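Local coordinates for protein Rab GDP dissociation inhibitor alpha (PDB 6C87) that probably binds prenylated, GDP-bound Rab GTPases, slowing GDP release and keeping them soluble for recycling between membranes, at residues Ala197-Thr202 with Ile216-Leu221. Numbering follows the deposited sequence.
Sequences AVALYT and IERMRL
A199 and R218 bring their backbones to 5.1 Å between CA atoms where the chain leaving helix 188-198 passes the flank of helix 212-229. The two belong to the helical part of the GDP dissociation inhibitor fold, and their meeting is a worked example of how an arginine can bind a carbonyl of the chain leaving a neighbouring helix. L200, the first residue to leave helical backbone angles, has positive phi, and the carbonyl of A199 receives a hydrogen bond from a side chain: R218 NH1 lies 2.6 Å from A199 O, in line with the carbonyl but with a bent N-H...O angle of 140°. The reach comes from the extended arginine chain between CG and NE, which runs past A199, with R218 CB 4.0 Å from A199 CB. One face of the guanidinium meets the ring of Y201 in a cation-pi contact, R218 CZ standing 4.2 Å from the ring centroid. The two planes are inclined by 31°, so the flat groups are not parallel, and the overlap falls towards the hydroxyl end of the ring. A salt bridge from R218 NH2 to E422 gives the guanidinium a further partner; with the A199 bond and the Y201 face it would limit the arginine's rotation. The Y201 ring also stacks with Y206. Alongside, the contact turns apolar, joining helix 188-198 to helix 212-229 near V198. V198, with CG1 anti to its backbone nitrogen (chi1 -179°), lays that methyl against M219, 4.0 Å from CA and 4.1 Å from CB of the methionine.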
ATOM      1  N   ALA A 197     -29.896   3.870  -6.184  1.00 41.21           N
ATOM      2  CA  ALA A 197     -30.323   2.505  -5.910  1.00 41.29           C
ATOM      3  C   ALA A 197     -29.277   1.461  -6.282  1.00 40.93           C
ATOM      4  O   ALA A 197     -29.293   0.368  -5.703  1.00 40.54           O
ATOM      5  CB  ALA A 197     -31.633   2.195  -6.650  1.00 38.87           C
ATOM      6  N   VAL A 198     -28.377   1.761  -7.224  1.00 34.14           N
ATOM      7  CA  VAL A 198     -27.332   0.812  -7.605  1.00 32.35           C
ATOM      8  C   VAL A 198     -26.004   1.157  -6.943  1.00 37.63           C
ATOM      9  O   VAL A 198     -25.409   0.325  -6.250  1.00 47.18           O
ATOM     10  CB  VAL A 198     -27.145   0.754  -9.132  1.00 37.12           C
ATOM     11  CG1 VAL A 198     -26.069  -0.258  -9.469  1.00 31.94           C
ATOM     12  CG2 VAL A 198     -28.441   0.407  -9.827  1.00 37.06           C
ATOM     13  N   ALA A 199     -25.519   2.377  -7.170  1.00 42.74           N
ATOM     14  CA  ALA A 199     -24.230   2.799  -6.637  1.00 37.32           C
ATOM     15  C   ALA A 199     -24.311   3.276  -5.192  1.00 42.92           C
ATOM     16  O   ALA A 199     -23.264   3.441  -4.556  1.00 51.48           O
ATOM     17  CB  ALA A 199     -23.634   3.895  -7.525  1.00 40.84           C
ATOM     18  N   LEU A 200     -25.524   3.509  -4.678  1.00 45.68           N
ATOM     19  CA  LEU A 200     -25.798   3.784  -3.264  1.00 39.29           C
ATOM     20  C   LEU A 200     -25.292   5.148  -2.801  1.00 39.96           C
ATOM     21  O   LEU A 200     -24.984   5.333  -1.623  1.00 46.06           O
ATOM     22  CB  LEU A 200     -25.229   2.681  -2.360  1.00 39.04           C
ATOM     23  CG  LEU A 200     -25.720   1.267  -2.656  1.00 38.55           C
ATOM     24  CD1 LEU A 200     -25.444   0.375  -1.455  1.00 31.57           C
ATOM     25  CD2 LEU A 200     -27.205   1.233  -3.057  1.00 30.16           C
ATOM     26  N   TYR A 201     -25.214   6.121  -3.701  1.00 42.23           N
ATOM     27  CA  TYR A 201     -24.989   7.492  -3.270  1.00 43.70           C
ATOM     28  C   TYR A 201     -26.274   8.053  -2.677  1.00 44.22           C
ATOM     29  O   TYR A 201     -27.379   7.645  -3.038  1.00 48.96           O
ATOM     30  CB  TYR A 201     -24.525   8.373  -4.434  1.00 45.24           C
ATOM     31  CG  TYR A 201     -23.125   8.069  -4.920  1.00 50.18           C
ATOM     32  CD1 TYR A 201     -22.015   8.407  -4.154  1.00 53.93           C
ATOM     33  CD2 TYR A 201     -22.912   7.452  -6.149  1.00 47.38           C
ATOM     34  CE1 TYR A 201     -20.735   8.131  -4.593  1.00 54.85           C
ATOM     35  CE2 TYR A 201     -21.633   7.176  -6.598  1.00 48.08           C
ATOM     36  CZ  TYR A 201     -20.549   7.518  -5.818  1.00 54.03           C
ATOM     37  OH  TYR A 201     -19.275   7.243  -6.259  1.00 59.28           O
ATOM     38  N   THR A 202     -26.120   8.986  -1.745  1.00 44.13           N
ATOM     39  CA  THR A 202     -27.258   9.598  -1.081  1.00 42.67           C
ATOM     40  C   THR A 202     -27.615  10.958  -1.653  1.00 49.93           C
ATOM     41  O   THR A 202     -28.717  11.448  -1.391  1.00 46.21           O
ATOM     42  CB  THR A 202     -26.974   9.739   0.414  1.00 46.93           C
ATOM     43  OG1 THR A 202     -25.880  10.642   0.599  1.00 51.24           O
ATOM     44  CG2 THR A 202     -26.593   8.394   0.994  1.00 39.90           C
ATOM     45  N   ILE A 216     -18.302   3.325 -11.560  1.00 53.19           N
ATOM     46  CA  ILE A 216     -18.413   2.047 -12.258  1.00 47.49           C
ATOM     47  C   ILE A 216     -18.078   0.900 -11.318  1.00 50.90           C
ATOM     48  O   ILE A 216     -18.742  -0.143 -11.327  1.00 49.98           O
ATOM     49  CB  ILE A 216     -17.505   2.030 -13.504  1.00 51.71           C
ATOM     50  CG1 ILE A 216     -17.984   3.039 -14.551  1.00 54.25           C
ATOM     51  CG2 ILE A 216     -17.437   0.626 -14.103  1.00 48.57           C
ATOM     52  CD1 ILE A 216     -17.038   3.163 -15.751  1.00 51.87           C
ATOM     53  N   GLU A 217     -17.053   1.081 -10.477  1.00 58.66           N
ATOM     54  CA  GLU A 217     -16.679   0.037  -9.528  1.00 58.21           C
ATOM     55  C   GLU A 217     -17.831  -0.288  -8.580  1.00 54.44           C
ATOM     56  O   GLU A 217     -18.078  -1.462  -8.278  1.00 51.14           O
ATOM     57  CB  GLU A 217     -15.433   0.462  -8.744  1.00 52.85           C
ATOM     58  N   ARG A 218     -18.573   0.737  -8.136  1.00 50.31           N
ATOM     59  CA  ARG A 218     -19.710   0.512  -7.247  1.00 43.44           C
ATOM     60  C   ARG A 218     -20.828  -0.256  -7.944  1.00 42.10           C
ATOM     61  O   ARG A 218     -21.474  -1.114  -7.335  1.00 42.60           O
ATOM     62  CB  ARG A 218     -20.258   1.840  -6.735  1.00 39.54           C
ATOM     63  CG  ARG A 218     -19.372   2.623  -5.826  1.00 40.14           C
ATOM     64  CD  ARG A 218     -20.087   3.921  -5.495  1.00 50.97           C
ATOM     65  NE  ARG A 218     -19.544   4.583  -4.316  1.00 62.59           N
ATOM     66  CZ  ARG A 218     -20.154   4.621  -3.138  1.00 63.10           C
ATOM     67  NH1 ARG A 218     -21.331   4.031  -2.979  1.00 50.18           N
ATOM     68  NH2 ARG A 218     -19.585   5.249  -2.117  1.00 72.50           N
ATOM     69  N   MET A 219     -21.105   0.069  -9.204  1.00 44.98           N
ATOM     70  CA  MET A 219     -22.126  -0.680  -9.929  1.00 52.30           C
ATOM     71  C   MET A 219     -21.698  -2.129 -10.135  1.00 54.15           C
ATOM     72  O   MET A 219     -22.529  -3.042 -10.063  1.00 55.66           O
ATOM     73  CB  MET A 219     -22.419  -0.005 -11.267  1.00 50.60           C
ATOM     74  CG  MET A 219     -22.759   1.470 -11.150  1.00 59.08           C
ATOM     75  SD  MET A 219     -23.079   2.299 -12.735  1.00 74.15           S
ATOM     76  CE  MET A 219     -23.167   0.910 -13.874  1.00 79.94           C
ATOM     77  N   ARG A 220     -20.402  -2.360 -10.386  1.00 46.75           N
ATOM     78  CA  ARG A 220     -19.901  -3.726 -10.524  1.00 53.16           C
ATOM     79  C   ARG A 220     -20.027  -4.494  -9.214  1.00 51.81           C
ATOM     80  O   ARG A 220     -20.334  -5.691  -9.215  1.00 54.44           O
ATOM     81  CB  ARG A 220     -18.443  -3.721 -10.990  1.00 54.92           C
ATOM     82  CG  ARG A 220     -18.186  -3.029 -12.320  1.00 64.37           C
ATOM     83  CD  ARG A 220     -18.367  -3.946 -13.518  1.00 72.39           C
ATOM     84  NE  ARG A 220     -18.121  -3.226 -14.766  1.00 74.12           N
ATOM     85  CZ  ARG A 220     -16.913  -2.983 -15.263  1.00 75.79           C
ATOM     86  NH1 ARG A 220     -15.834  -3.407 -14.622  1.00 82.54           N
ATOM     87  NH2 ARG A 220     -16.781  -2.314 -16.401  1.00 72.21           N
ATOM     88  N   LEU A 221     -19.774  -3.829  -8.088  1.00 39.41           N
ATOM     89  CA  LEU A 221     -19.937  -4.488  -6.802  1.00 47.36           C
ATOM     90  C   LEU A 221     -21.371  -4.957  -6.606  1.00 49.36           C
ATOM     91  O   LEU A 221     -21.611  -6.089  -6.161  1.00 47.33           O
ATOM     92  CB  LEU A 221     -19.530  -3.530  -5.683  1.00 48.77           C
ATOM     93  CG  LEU A 221     -19.747  -4.006  -4.251  1.00 45.96           C
ATOM     94  CD1 LEU A 221     -18.890  -5.232  -3.960  1.00 40.31           C
ATOM     95  CD2 LEU A 221     -19.437  -2.872  -3.286  1.00 43.48           C
TER